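Local coordinates for protein CcbJ (Streptomyces caelestis, PDB 4HGZ) that probably transfers a methyl group from S-adenosyl-L-methionine to a nitrogen atom of its substrate, at residues P47-E52 with A252-R257; F56-A61 with F78-L83; G118-L123 with I150-Q155; N182-V187 with H211-S216; E197-D202 with Q206-H211. One frame throughout, in Å; residues are numbered along the deposited sequence.

Contact 1. Residues P47-E52 with A252-R257. With SO4 (sulfate ion), chain T.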
# COMPACT_ATOMS: atom_id res chain seq x y z
N PRO C 47 -6.82 25.61 -9.67
CA PRO C 47 -7.65 24.71 -10.48
C PRO C 47 -8.17 25.41 -11.73
O PRO C 47 -8.67 26.53 -11.64
CB PRO C 47 -8.79 24.32 -9.53
CG PRO C 47 -8.84 25.43 -8.52
CD PRO C 47 -7.42 25.90 -8.36
N PRO C 48 -8.04 24.75 -12.89
CA PRO C 48 -8.32 25.38 -14.19
C PRO C 48 -9.81 25.57 -14.44
O PRO C 48 -10.23 25.59 -15.59
CB PRO C 48 -7.74 24.37 -15.19
CG PRO C 48 -7.85 23.06 -14.50
CD PRO C 48 -7.66 23.34 -13.03
N ASP C 49 -10.58 25.74 -13.39
CA ASP C 49 -12.02 25.81 -13.54
C ASP C 49 -12.63 27.18 -13.22
O ASP C 49 -13.82 27.28 -12.89
CB ASP C 49 -12.71 24.71 -12.73
CG ASP C 49 -12.58 24.91 -11.24
OD1 ASP C 49 -11.89 25.86 -10.82
OD2 ASP C 49 -13.16 24.10 -10.48
N GLY C 50 -11.81 28.23 -13.32
CA GLY C 50 -12.32 29.58 -13.12
C GLY C 50 -13.62 29.75 -13.89
O GLY C 50 -14.67 30.06 -13.32
N ARG C 51 -13.55 29.51 -15.20
CA ARG C 51 -14.72 29.64 -16.06
C ARG C 51 -15.92 28.88 -15.52
O ARG C 51 -17.03 29.41 -15.47
CB ARG C 51 -14.40 29.12 -17.45
CG ARG C 51 -13.56 30.05 -18.27
CD ARG C 51 -14.28 31.36 -18.44
NE ARG C 51 -13.42 32.33 -19.12
CZ ARG C 51 -13.63 33.64 -19.14
NH1 ARG C 51 -14.68 34.17 -18.52
NH2 ARG C 51 -12.79 34.42 -19.79
N GLU C 52 -15.72 27.63 -15.13
CA GLU C 52 -16.86 26.80 -14.73
C GLU C 52 -17.47 27.28 -13.42
O GLU C 52 -18.69 27.30 -13.26
CB GLU C 52 -16.48 25.32 -14.67
CG GLU C 52 -16.18 24.69 -16.04
CD GLU C 52 -14.96 25.31 -16.70
OE1 GLU C 52 -14.17 25.97 -15.98
OE2 GLU C 52 -14.79 25.15 -17.92
N ALA C 252 -19.51 16.97 -7.57
CA ALA C 252 -18.09 16.68 -7.48
C ALA C 252 -17.29 17.89 -7.92
O ALA C 252 -16.10 17.99 -7.64
CB ALA C 252 -17.74 15.48 -8.37
N ASP C 253 -17.94 18.78 -8.65
CA ASP C 253 -17.21 19.85 -9.31
C ASP C 253 -18.19 20.84 -9.92
O ASP C 253 -19.40 20.63 -9.87
CB ASP C 253 -16.31 19.25 -10.37
CG ASP C 253 -17.09 18.71 -11.56
OD1 ASP C 253 -18.32 18.94 -11.62
OD2 ASP C 253 -16.47 18.07 -12.43
N PHE C 254 -17.69 21.92 -10.50
CA PHE C 254 -18.61 22.98 -10.92
C PHE C 254 -19.43 22.67 -12.16
O PHE C 254 -20.28 23.46 -12.56
CB PHE C 254 -17.89 24.33 -11.07
CG PHE C 254 -17.57 24.98 -9.77
CD1 PHE C 254 -18.59 25.34 -8.90
CD2 PHE C 254 -16.26 25.22 -9.40
CE1 PHE C 254 -18.30 25.94 -7.68
CE2 PHE C 254 -15.96 25.81 -8.19
CZ PHE C 254 -16.98 26.18 -7.33
N GLU C 255 -19.18 21.52 -12.79
CA GLU C 255 -19.99 21.15 -13.95
C GLU C 255 -21.06 20.15 -13.55
O GLU C 255 -21.72 19.55 -14.38
CB GLU C 255 -19.13 20.60 -15.09
CG GLU C 255 -17.92 21.47 -15.43
CD GLU C 255 -17.27 21.06 -16.74
OE1 GLU C 255 -17.90 21.25 -17.80
OE2 GLU C 255 -16.13 20.55 -16.72
N ARG C 256 -21.23 19.97 -12.25
CA ARG C 256 -22.37 19.21 -11.75
C ARG C 256 -22.26 17.71 -11.94
O ARG C 256 -23.28 17.00 -11.95
CB ARG C 256 -23.67 19.74 -12.38
CG ARG C 256 -23.93 21.19 -12.05
CD ARG C 256 -25.34 21.63 -12.38
NE ARG C 256 -25.59 22.95 -11.79
CZ ARG C 256 -25.09 24.10 -12.26
NH1 ARG C 256 -24.30 24.10 -13.34
NH2 ARG C 256 -25.38 25.25 -11.65
N ARG C 257 -21.04 17.20 -12.06
CA ARG C 257 -20.85 15.77 -12.14
C ARG C 257 -21.26 15.14 -10.83
O ARG C 257 -21.16 15.77 -9.79
CB ARG C 257 -19.39 15.43 -12.44
CG ARG C 257 -18.95 15.93 -13.77
CD ARG C 257 -17.58 15.43 -14.10
NE ARG C 257 -17.35 15.59 -15.53
CZ ARG C 257 -16.79 16.66 -16.07
NH1 ARG C 257 -16.40 17.67 -15.30
NH2 ARG C 257 -16.62 16.72 -17.38
S SO4 T . -18.10 13.73 -18.65
O1 SO4 T . -18.79 13.12 -19.79
O2 SO4 T . -17.19 12.74 -18.07
O3 SO4 T . -17.36 14.91 -19.11
O4 SO4 T . -19.06 14.12 -17.63

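Contact 2. Residues F56-A61 with F78-L83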
# COMPACT_ATOMS: atom_id res chain seq x y z
N PHE C 56 -21.29 28.50 -12.91
CA PHE C 56 -22.01 27.93 -11.79
C PHE C 56 -22.61 29.00 -10.89
O PHE C 56 -23.81 29.01 -10.65
CB PHE C 56 -21.12 27.01 -10.96
CG PHE C 56 -21.86 26.21 -9.94
CD1 PHE C 56 -22.34 24.95 -10.25
CD2 PHE C 56 -22.09 26.71 -8.68
CE1 PHE C 56 -23.03 24.22 -9.31
CE2 PHE C 56 -22.78 25.98 -7.73
CZ PHE C 56 -23.26 24.73 -8.05
N VAL C 57 -21.77 29.90 -10.38
CA VAL C 57 -22.25 30.97 -9.51
C VAL C 57 -23.26 31.88 -10.23
O VAL C 57 -24.35 32.14 -9.71
CB VAL C 57 -21.09 31.79 -8.92
CG1 VAL C 57 -21.60 33.04 -8.25
CG2 VAL C 57 -20.32 30.94 -7.91
N ALA C 58 -22.91 32.34 -11.43
CA ALA C 58 -23.83 33.14 -12.26
C ALA C 58 -25.23 32.55 -12.32
O ALA C 58 -26.22 33.25 -12.12
CB ALA C 58 -23.28 33.31 -13.66
N ALA C 59 -25.33 31.25 -12.62
CA ALA C 59 -26.63 30.59 -12.71
C ALA C 59 -27.44 30.75 -11.43
O ALA C 59 -28.67 30.71 -11.47
CB ALA C 59 -26.47 29.10 -13.07
N LEU C 60 -26.75 30.93 -10.31
CA LEU C 60 -27.41 31.13 -9.02
C LEU C 60 -27.55 32.60 -8.66
O LEU C 60 -28.19 32.94 -7.67
CB LEU C 60 -26.61 30.43 -7.92
CG LEU C 60 -26.61 28.91 -7.90
CD1 LEU C 60 -25.54 28.40 -6.95
CD2 LEU C 60 -27.98 28.37 -7.49
N ALA C 61 -26.95 33.48 -9.46
CA ALA C 61 -26.77 34.88 -9.07
C ALA C 61 -28.03 35.74 -8.99
O ALA C 61 -28.15 36.57 -8.10
CB ALA C 61 -25.72 35.56 -9.94
N PHE C 78 -13.06 37.57 -12.38
CA PHE C 78 -13.06 38.14 -13.73
C PHE C 78 -13.93 37.37 -14.72
O PHE C 78 -14.68 37.97 -15.50
CB PHE C 78 -11.63 38.33 -14.24
CG PHE C 78 -10.89 39.39 -13.50
CD1 PHE C 78 -11.31 40.71 -13.57
CD2 PHE C 78 -9.79 39.09 -12.72
CE1 PHE C 78 -10.64 41.70 -12.89
CE2 PHE C 78 -9.12 40.07 -12.04
CZ PHE C 78 -9.54 41.38 -12.12
N PRO C 79 -13.82 36.03 -14.72
CA PRO C 79 -14.81 35.29 -15.50
C PRO C 79 -16.23 35.64 -15.06
O PRO C 79 -17.13 35.69 -15.89
CB PRO C 79 -14.47 33.84 -15.18
CG PRO C 79 -12.99 33.87 -15.02
CD PRO C 79 -12.69 35.18 -14.33
N LEU C 80 -16.44 35.90 -13.78
CA LEU C 80 -17.76 36.35 -13.35
C LEU C 80 -18.11 37.66 -14.03
O LEU C 80 -19.24 37.86 -14.49
CB LEU C 80 -17.84 36.50 -11.84
CG LEU C 80 -18.38 35.24 -11.15
CD1 LEU C 80 -18.22 35.30 -9.64
CD2 LEU C 80 -19.85 35.00 -11.53
N ALA C 81 -17.13 38.55 -14.11
CA ALA C 81 -17.38 39.88 -14.62
C ALA C 81 -17.71 39.80 -16.10
O ALA C 81 -18.43 40.65 -16.62
CB ALA C 81 -16.18 40.80 -14.36
N ASP C 82 -17.19 38.78 -16.78
CA ASP C 82 -17.50 38.55 -18.20
C ASP C 82 -18.95 38.10 -18.45
O ASP C 82 -19.45 38.22 -19.57
CB ASP C 82 -16.52 37.55 -18.84
CG ASP C 82 -15.13 38.14 -19.06
OD1 ASP C 82 -15.01 39.37 -19.28
OD2 ASP C 82 -14.15 37.37 -19.02
N LEU C 83 -19.61 37.58 -17.42
CA LEU C 83 -20.99 37.12 -17.55
C LEU C 83 -21.98 38.18 -17.08
O LEU C 83 -23.18 37.91 -16.95
CB LEU C 83 -21.20 35.82 -16.77
CG LEU C 83 -20.13 34.74 -16.85
CD1 LEU C 83 -20.38 33.67 -15.80
CD2 LEU C 83 -20.08 34.12 -18.23

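Contact 3. Residues G118-L123 with I150-Q155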
# COMPACT_ATOMS: atom_id res chain seq x y z
N GLY C 118 -9.43 42.83 3.50
CA GLY C 118 -9.67 42.57 4.90
C GLY C 118 -9.93 41.14 5.29
O GLY C 118 -10.02 40.24 4.45
N ASN C 119 -10.05 40.93 6.59
CA ASN C 119 -10.40 39.65 7.16
C ASN C 119 -11.91 39.61 7.25
O ASN C 119 -12.52 40.49 7.86
CB ASN C 119 -9.73 39.49 8.53
CG ASN C 119 -10.41 38.47 9.41
OD1 ASN C 119 -11.30 37.74 8.98
ND2 ASN C 119 -9.99 38.41 10.67
N PHE C 120 -12.51 38.61 6.62
CA PHE C 120 -13.96 38.56 6.49
C PHE C 120 -14.67 38.68 7.83
O PHE C 120 -15.72 39.31 7.94
CB PHE C 120 -14.39 37.27 5.79
CG PHE C 120 -15.86 37.18 5.57
CD1 PHE C 120 -16.55 38.20 4.94
CD2 PHE C 120 -16.57 36.06 5.99
CE1 PHE C 120 -17.91 38.12 4.73
CE2 PHE C 120 -17.93 35.96 5.78
CZ PHE C 120 -18.61 36.99 5.15
N ALA C 121 -14.10 38.05 8.85
CA ALA C 121 -14.74 37.96 10.15
C ALA C 121 -14.92 39.34 10.78
O ALA C 121 -15.78 39.52 11.64
CB ALA C 121 -13.94 37.04 11.06
N LYS C 122 -14.12 40.30 10.32
CA LYS C 122 -14.08 41.62 10.95
C LYS C 122 -14.63 42.73 10.07
O LYS C 122 -14.97 43.80 10.56
CB LYS C 122 -12.65 41.97 11.38
CG LYS C 122 -12.22 41.24 12.64
CD LYS C 122 -10.72 41.15 12.78
CE LYS C 122 -10.37 40.47 14.10
NZ LYS C 122 -8.93 40.15 14.22
N LEU C 123 -14.72 42.47 8.77
CA LEU C 123 -15.25 43.48 7.84
C LEU C 123 -16.73 43.76 8.05
O LEU C 123 -17.53 42.85 8.20
CB LEU C 123 -15.02 43.06 6.39
CG LEU C 123 -13.66 43.49 5.84
CD1 LEU C 123 -13.16 42.46 4.84
CD2 LEU C 123 -13.77 44.85 5.21
N ILE C 150 -17.80 27.35 11.30
CA ILE C 150 -19.19 27.62 11.61
C ILE C 150 -19.48 29.14 11.62
O ILE C 150 -20.38 29.60 10.93
CB ILE C 150 -19.57 27.01 12.95
CG1 ILE C 150 -19.42 25.49 12.87
CG2 ILE C 150 -20.97 27.42 13.35
CD1 ILE C 150 -19.82 24.78 14.15
N ASP C 151 -18.70 29.90 12.38
CA ASP C 151 -18.90 31.36 12.42
C ASP C 151 -18.92 31.93 11.01
O ASP C 151 -19.78 32.74 10.67
CB ASP C 151 -17.81 32.05 13.22
CG ASP C 151 -17.91 31.77 14.71
OD1 ASP C 151 -18.91 31.15 15.12
OD2 ASP C 151 -16.99 32.17 15.46
N CYS C 152 -17.96 31.50 10.19
CA CYS C 152 -17.88 32.01 8.84
C CYS C 152 -19.17 31.69 8.07
O CYS C 152 -19.77 32.57 7.44
CB CYS C 152 -16.68 31.44 8.12
SG CYS C 152 -16.55 31.96 6.41
N MET C 153 -19.60 30.44 8.14
CA MET C 153 -20.82 30.05 7.45
C MET C 153 -21.97 30.94 7.90
O MET C 153 -22.80 31.37 7.09
CB MET C 153 -21.15 28.57 7.70
CG MET C 153 -20.00 27.62 7.34
SD MET C 153 -20.38 25.87 7.59
CE MET C 153 -21.11 25.52 6.01
N ARG C 154 -21.98 31.25 9.20
CA ARG C 154 -23.03 32.07 9.77
C ARG C 154 -23.02 33.52 9.26
O ARG C 154 -24.06 34.05 8.90
CB ARG C 154 -23.01 32.01 11.29
CG ARG C 154 -24.10 32.85 11.96
CD ARG C 154 -24.41 32.32 13.36
NE ARG C 154 -23.20 31.99 14.11
CZ ARG C 154 -23.06 30.92 14.89
NH1 ARG C 154 -24.05 30.05 15.03
NH2 ARG C 154 -21.91 30.72 15.52
N GLN C 155 -21.85 34.15 9.21
CA GLN C 155 -21.77 35.50 8.64
C GLN C 155 -22.27 35.50 7.21
O GLN C 155 -22.91 36.45 6.76
CB GLN C 155 -20.35 36.03 8.63
CG GLN C 155 -19.67 36.12 9.97
CD GLN C 155 -18.26 36.62 9.82
OE1 GLN C 155 -17.31 36.01 10.30
NE2 GLN C 155 -18.11 37.73 9.10

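Contact 4. Residues N182-V187 with H211-S216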
# COMPACT_ATOMS: atom_id res chain seq x y z
N ASN C 182 3.49 12.38 7.69
CA ASN C 182 4.23 13.14 6.70
C ASN C 182 4.24 12.51 5.31
O ASN C 182 4.36 11.30 5.19
CB ASN C 182 5.67 13.34 7.20
CG ASN C 182 5.73 14.05 8.55
OD1 ASN C 182 4.72 14.51 9.06
ND2 ASN C 182 6.93 14.14 9.11
N THR C 183 4.09 13.32 4.27
CA THR C 183 4.28 12.82 2.91
C THR C 183 5.16 13.79 2.10
O THR C 183 5.34 14.95 2.47
CB THR C 183 2.95 12.65 2.16
OG1 THR C 183 2.32 13.93 2.01
CG2 THR C 183 2.01 11.73 2.94
N PHE C 184 5.72 13.28 1.01
CA PHE C 184 6.42 14.12 0.04
C PHE C 184 6.10 13.64 -1.36
O PHE C 184 6.16 12.44 -1.64
CB PHE C 184 7.93 14.10 0.26
CG PHE C 184 8.68 15.14 -0.55
CD1 PHE C 184 8.91 16.41 -0.05
CD2 PHE C 184 9.14 14.84 -1.83
CE1 PHE C 184 9.59 17.36 -0.78
CE2 PHE C 184 9.84 15.79 -2.57
CZ PHE C 184 10.05 17.05 -2.06
N GLY C 185 5.75 14.56 -2.25
CA GLY C 185 5.28 14.15 -3.56
C GLY C 185 5.64 15.13 -4.65
O GLY C 185 6.01 16.27 -4.38
N THR C 186 5.54 14.67 -5.89
CA THR C 186 5.77 15.51 -7.05
C THR C 186 4.44 16.14 -7.47
O THR C 186 3.46 15.43 -7.68
CB THR C 186 6.32 14.68 -8.23
OG1 THR C 186 7.69 14.31 -7.96
CG2 THR C 186 6.25 15.48 -9.54
N VAL C 187 4.41 17.46 -7.57
CA VAL C 187 3.22 18.16 -8.03
C VAL C 187 3.22 18.39 -9.55
O VAL C 187 2.28 18.02 -10.23
CB VAL C 187 3.03 19.50 -7.31
CG1 VAL C 187 1.80 20.25 -7.86
CG2 VAL C 187 2.92 19.27 -5.81
N HIS C 211 4.19 22.69 2.55
CA HIS C 211 4.92 23.63 1.73
C HIS C 211 4.80 23.22 0.28
O HIS C 211 5.03 22.06 -0.07
CB HIS C 211 6.40 23.62 2.08
CG HIS C 211 6.74 24.38 3.31
ND1 HIS C 211 7.56 25.49 3.30
CD2 HIS C 211 6.37 24.20 4.60
CE1 HIS C 211 7.68 25.96 4.52
NE2 HIS C 211 6.97 25.19 5.33
N HIS C 212 4.43 24.16 -0.57
CA HIS C 212 4.62 23.97 -1.99
C HIS C 212 6.07 24.38 -2.25
O HIS C 212 6.46 25.49 -1.90
CB HIS C 212 3.64 24.81 -2.80
CG HIS C 212 3.78 24.64 -4.28
ND1 HIS C 212 3.01 23.75 -5.01
CD2 HIS C 212 4.61 25.23 -5.18
CE1 HIS C 212 3.36 23.80 -6.28
NE2 HIS C 212 4.33 24.69 -6.41
N ILE C 213 6.85 23.48 -2.83
CA ILE C 213 8.27 23.72 -3.10
C ILE C 213 8.57 23.85 -4.59
O ILE C 213 8.10 23.05 -5.40
CB ILE C 213 9.12 22.55 -2.57
CG1 ILE C 213 8.76 22.27 -1.11
CG2 ILE C 213 10.59 22.84 -2.73
CD1 ILE C 213 9.36 20.99 -0.59
N VAL C 214 9.36 24.85 -4.95
CA VAL C 214 9.83 25.01 -6.33
C VAL C 214 11.36 24.98 -6.35
O VAL C 214 12.01 25.81 -5.70
CB VAL C 214 9.35 26.35 -6.94
CG1 VAL C 214 9.64 26.41 -8.42
CG2 VAL C 214 7.86 26.55 -6.72
N LEU C 215 11.93 24.00 -7.05
CA LEU C 215 13.38 23.93 -7.22
C LEU C 215 13.71 24.27 -8.66
O LEU C 215 13.06 23.76 -9.58
CB LEU C 215 13.89 22.52 -6.93
CG LEU C 215 13.39 21.83 -5.66
CD1 LEU C 215 13.97 20.42 -5.57
CD2 LEU C 215 13.77 22.65 -4.45
N SER C 216 14.70 25.12 -8.87
CA SER C 216 15.00 25.60 -10.21
C SER C 216 16.41 25.27 -10.64
O SER C 216 17.33 25.22 -9.81
CB SER C 216 14.76 27.12 -10.31
OG SER C 216 13.63 27.51 -9.54

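Contact 5. Residues E197-D202 with Q206-H211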
# COMPACT_ATOMS: atom_id res chain seq x y z
N GLU C 197 5.73 18.92 -3.15
CA GLU C 197 4.97 19.24 -1.95
C GLU C 197 5.43 18.40 -0.79
O GLU C 197 5.53 17.18 -0.90
CB GLU C 197 3.48 19.03 -2.17
CG GLU C 197 2.65 19.40 -0.97
CD GLU C 197 1.20 19.67 -1.32
OE1 GLU C 197 0.42 18.69 -1.44
OE2 GLU C 197 0.83 20.86 -1.47
N ALA C 198 5.73 19.07 0.33
CA ALA C 198 6.00 18.38 1.58
C ALA C 198 4.84 18.69 2.50
O ALA C 198 4.38 19.84 2.58
CB ALA C 198 7.31 18.86 2.19
N SER C 199 4.34 17.66 3.17
CA SER C 199 3.06 17.78 3.86
C SER C 199 3.02 17.05 5.20
O SER C 199 3.69 16.03 5.40
CB SER C 199 1.95 17.30 2.92
OG SER C 199 0.70 17.30 3.56
N LYS C 200 2.24 17.59 6.14
CA LYS C 200 2.00 16.93 7.43
C LYS C 200 0.51 16.83 7.65
O LYS C 200 -0.20 17.83 7.59
CB LYS C 200 2.64 17.70 8.58
CG LYS C 200 4.15 17.64 8.60
CD LYS C 200 4.73 18.62 9.60
CE LYS C 200 4.34 18.27 11.02
NZ LYS C 200 5.01 19.17 11.99
N HIS C 201 0.02 15.62 7.87
CA HIS C 201 -1.40 15.41 8.01
C HIS C 201 -1.68 14.83 9.37
O HIS C 201 -1.05 13.86 9.78
CB HIS C 201 -1.92 14.47 6.92
CG HIS C 201 -3.36 14.11 7.06
ND1 HIS C 201 -3.82 12.81 6.93
CD2 HIS C 201 -4.46 14.86 7.33
CE1 HIS C 201 -5.13 12.78 7.10
NE2 HIS C 201 -5.54 14.01 7.35
N ASP C 202 -2.62 15.44 10.09
CA ASP C 202 -3.07 14.91 11.35
C ASP C 202 -4.56 14.61 11.22
O ASP C 202 -5.39 15.50 11.27
CB ASP C 202 -2.80 15.90 12.48
CG ASP C 202 -3.39 15.45 13.81
OD1 ASP C 202 -4.36 14.65 13.81
OD2 ASP C 202 -2.89 15.92 14.85
N GLN C 206 -7.68 16.81 11.96
CA GLN C 206 -8.11 17.07 10.59
C GLN C 206 -7.41 18.28 9.98
O GLN C 206 -8.04 19.11 9.32
CB GLN C 206 -9.62 17.18 10.52
CG GLN C 206 -10.30 15.92 11.04
CD GLN C 206 -11.81 16.01 11.05
OE1 GLN C 206 -12.47 15.20 11.70
NE2 GLN C 206 -12.37 17.00 10.35
N THR C 207 -6.11 18.37 10.19
CA THR C 207 -5.34 19.45 9.62
C THR C 207 -4.38 18.97 8.56
O THR C 207 -3.92 17.83 8.59
CB THR C 207 -4.50 20.16 10.69
OG1 THR C 207 -3.71 19.19 11.39
CG2 THR C 207 -5.40 20.87 11.67
N LEU C 208 -4.06 19.87 7.64
CA LEU C 208 -2.94 19.71 6.73
C LEU C 208 -2.05 20.94 6.84
O LEU C 208 -2.53 22.08 6.84
CB LEU C 208 -3.41 19.57 5.29
CG LEU C 208 -4.08 18.27 4.92
CD1 LEU C 208 -4.91 18.52 3.68
CD2 LEU C 208 -3.01 17.20 4.69
N SER C 209 -0.76 20.69 6.94
CA SER C 209 0.22 21.75 6.93
C SER C 209 1.28 21.36 5.90
O SER C 209 1.90 20.31 5.99
CB SER C 209 0.84 21.91 8.32
OG SER C 209 1.92 22.82 8.29
N ALA C 210 1.46 22.21 4.90
CA ALA C 210 2.29 21.86 3.76
C ALA C 210 3.12 23.02 3.25
O ALA C 210 2.82 24.18 3.51
CB ALA C 210 1.42 21.32 2.65
N HIS C 211 4.19 22.69 2.55
CA HIS C 211 4.92 23.63 1.73
C HIS C 211 4.80 23.22 0.28
O HIS C 211 5.03 22.06 -0.07
CB HIS C 211 6.40 23.62 2.08
CG HIS C 211 6.74 24.38 3.31
ND1 HIS C 211 7.56 25.49 3.30
CD2 HIS C 211 6.37 24.20 4.60
CE1 HIS C 211 7.68 25.96 4.52
NE2 HIS C 211 6.97 25.19 5.33

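Contact 1. Residues P47-E52 with A252-R257
D49 meets the F254 ring at the edge. OD2 of D49 lies 3.5 Å from CD2 of F254, near the ring plane. The two side chains cross at about a right angle, with carboxylate and ring planes 56° apart. An acidic oxygen at the hydrogen-bearing rim of a phenyl group is electrostatically sensible, but the main partner of D49 is R75, which binds S-adenosyl-L-homocysteine and forms a salt bridge with OD1 of D49. D49 has CG lodged between its backbone N and carbonyl carbon (chi1 68°), which turns the carboxylate across toward the ring.

In the first turn of helix 50-61, CB of E52 packs 4.0 Å from CB of F254. E52 and E255 run side by side and point the same way, their CG atoms 3.7 Å apart. Their like charges probably disfavour each other; R257 probably offsets this, its NH1 forming a salt bridge of 3.2 Å with OE2 of E255. The same NH1 makes a 2.9 Å salt bridge with OD2 of D253. NE and NH2 of R257 hold a sulfate ion, probably from the crystallisation liquor, also bound by N of R258 of a neighbouring subunit.

OD1 of D253 accepts from the backbone N of E255 and of R257, from opposite faces of its carboxylate. The loop is thus an Asx turn within a type I beta turn, braced by a salt-bridge network.

Contact 2. Residues F56-A61 with F78-L83
L80 and V57 make the buried half of this helix-to-helix contact. CD2 of L80 lies 4.2 Å from CG1 of V57, and the same methyl reaches the backbone N of A58 at 4.1 Å. One leucine branch therefore sits against two consecutive residues of helix 50-61. The small side chain of A58 lets the backbones draw near, with the CA atoms of A58 and L80 7.0 Å apart. Both V57 and L80 rest on F134 of strand 130-135, and V57 also touches V132, which closes the inner side with apolar groups.

The setting is the Rossmann-like alpha/beta fold of S-adenosyl-L-methionine-dependent methyltransferases. Helix 50-61 runs before strand 66-69 and helix 77-82 after it, and the two lie together on one face of the central sheet. The turn between that strand and the second helix carries a glycine-rich sequence consistent with the cofactor-binding loop of this family.

Toward solvent a single methyl pair remains, CD1 of L83 with CB of A58 at 3.6 Å. It is the closest approach of the contact, so this side is looser in number of partners and not in distance. L83 stands exposed, just past the end of its helix. A58 and A59 also belong to a lithium ion site. A salt bridge from R51, earlier on helix 50-61, to D82 also links the two helices.

Contact 3. Residues G118-L123 with I150-Q155
Q155 and F120 bury the greatest area here, and they do so as two flat groups laid one over the other. The side-chain amide of Q155 is almost parallel to the phenyl ring, with planes 8° apart. Its NE2 lies 3.7 Å above one face of the F120 ring, displaced toward the rim. The side chains slide past each other in opposite directions, and CB of Q155 reaches CE2 of F120 at 3.7 Å, so the aliphatic root of the glutamine takes part as well as its amide.

The amide is also pinned by a hydrogen bond: NE2 of Q155 donates to the backbone O of F120 at 3.1 Å. The acceptor lies in the amide plane, whereas the nitrogen stands well above the carbonyl plane of F120. This bond helps fix the rotation of the amide and turns its oxygen the other way, where OE1 of Q155 lies 3.2 Å from CA of A121. An extended chain beyond CG (chi2 179°) carries the group out from the helix to that position. C152 adds a sulfur-aromatic contact, its SG 4.1 Å from CD2 of F120 in an oblique approach.

The loop is shaped by an Asx turn, in which OD1 of N119 accepts from the backbone N of A121 at 2.8 Å. N119 and F120 both bind S-adenosyl-L-homocysteine, so the helix backs a cofactor-binding loop. F120 and C152 lean together on L69 of strand 66-69, while on the far side of helix 146-159 M153 and I150 pack against helix 233-242.

Contact 4. Residues N182-V187 with H211-S216
F184 and I213 touch at a single point, where CD1 of I213 comes to the edge of the phenyl ring, 3.6 Å from CE1 of F184 and near the ring plane. On the other face of the sheet CG1 of V187 approaches the imidazole of H212 in the same edge-on way, 4.2 Å from its CE1. The backbones are well separated, the CA atoms of V187 and H212 being 8.5 Å apart, because strand 193-202 runs between the two segments and bonds to both. With CG turned away from the backbone N (chi1 -170°), the F184 ring swings across that intervening strand, over A198.

One shell further out, NE2 of H212 is hydrogen-bonded to H195 on the middle strand, which holds the imidazole beside V187. F184 makes edge-to-face stacks with F184 of two neighbouring subunits. O of T183 bonds to OG1 of T186 of one of them, and OG1 of T186 to O of T183 of the other.

Between the segments themselves F184 with I213 is the apolar contact, and V187 with H212 a looser approach of methyl to imidazole edge. This is consistent with weak dispersion contacts, whose placement probably depends on strand 193-202 and the neighbouring subunits.

Contact 5. Residues E197-D202 with Q206-H211
A beta hairpin joins strands 193-202 and 207-216; within 197-202 and 206-211 the pairs run from A198 with H211 to D202 with T207. The short strand segments run antiparallel at 164° to each other, their axes 4.6 Å apart at closest approach. These two end pairs and K200 with S209 are hydrogen-bonded; in the middle one, N of K200 donates to O of S209 at 2.7 Å and N of S209 to O of K200 at 3.0 Å. S199 with A210 and H201 with L208 are non-hydrogen-bonded.

Next to the turn the pattern is broken by a G1 beta bulge, since Q206 and T207 both face D202. O of D202 accepts from N of T207 at 3.1 Å and, weakly, from N of Q206. Q206 has the positive phi (59°) expected at the first bulge position, and OD1 of D202 receives the backbone N of A205 inside the turn.

S199, H201, L208 and A210 share one face. The side chains of L208 and H201 cross at a slant, CD2 of L208 lying 3.7 Å from CB of H201, while the ring edge, at CD2 of H201, lies 3.3 Å from O of T207. Both H201 ring nitrogens have partners, NE2 with Y230 OH and ND1 with A179 O. On the other face K200 extends away to a salt bridge with E188 of a neighbouring subunit.

In the fold
The contacts divide between two sheets. Contacts 1, 2 and 3 lie around the mixed seven-stranded sheet of the Rossmann-like part. Contacts 1 and 2 share helix 50-61 and touch, their centres 12 Å apart, whereas contact 3 lies across the chain's centre from contact 1, about 25 Å between centres. Contacts 4 and 5 belong to the separate four-stranded antiparallel sheet and share H211 and strand 207-216; they touch, their centres 11 Å apart. Along the chain contact 1 encloses contact 2, then 3, then 4 with 5 nested inside. Contacts 1 and 3 lie at or next to residues that bind S-adenosyl-L-homocysteine, with contact 2 packing nearby; contacts 4 and 5 build an arm joined to neighbouring subunits.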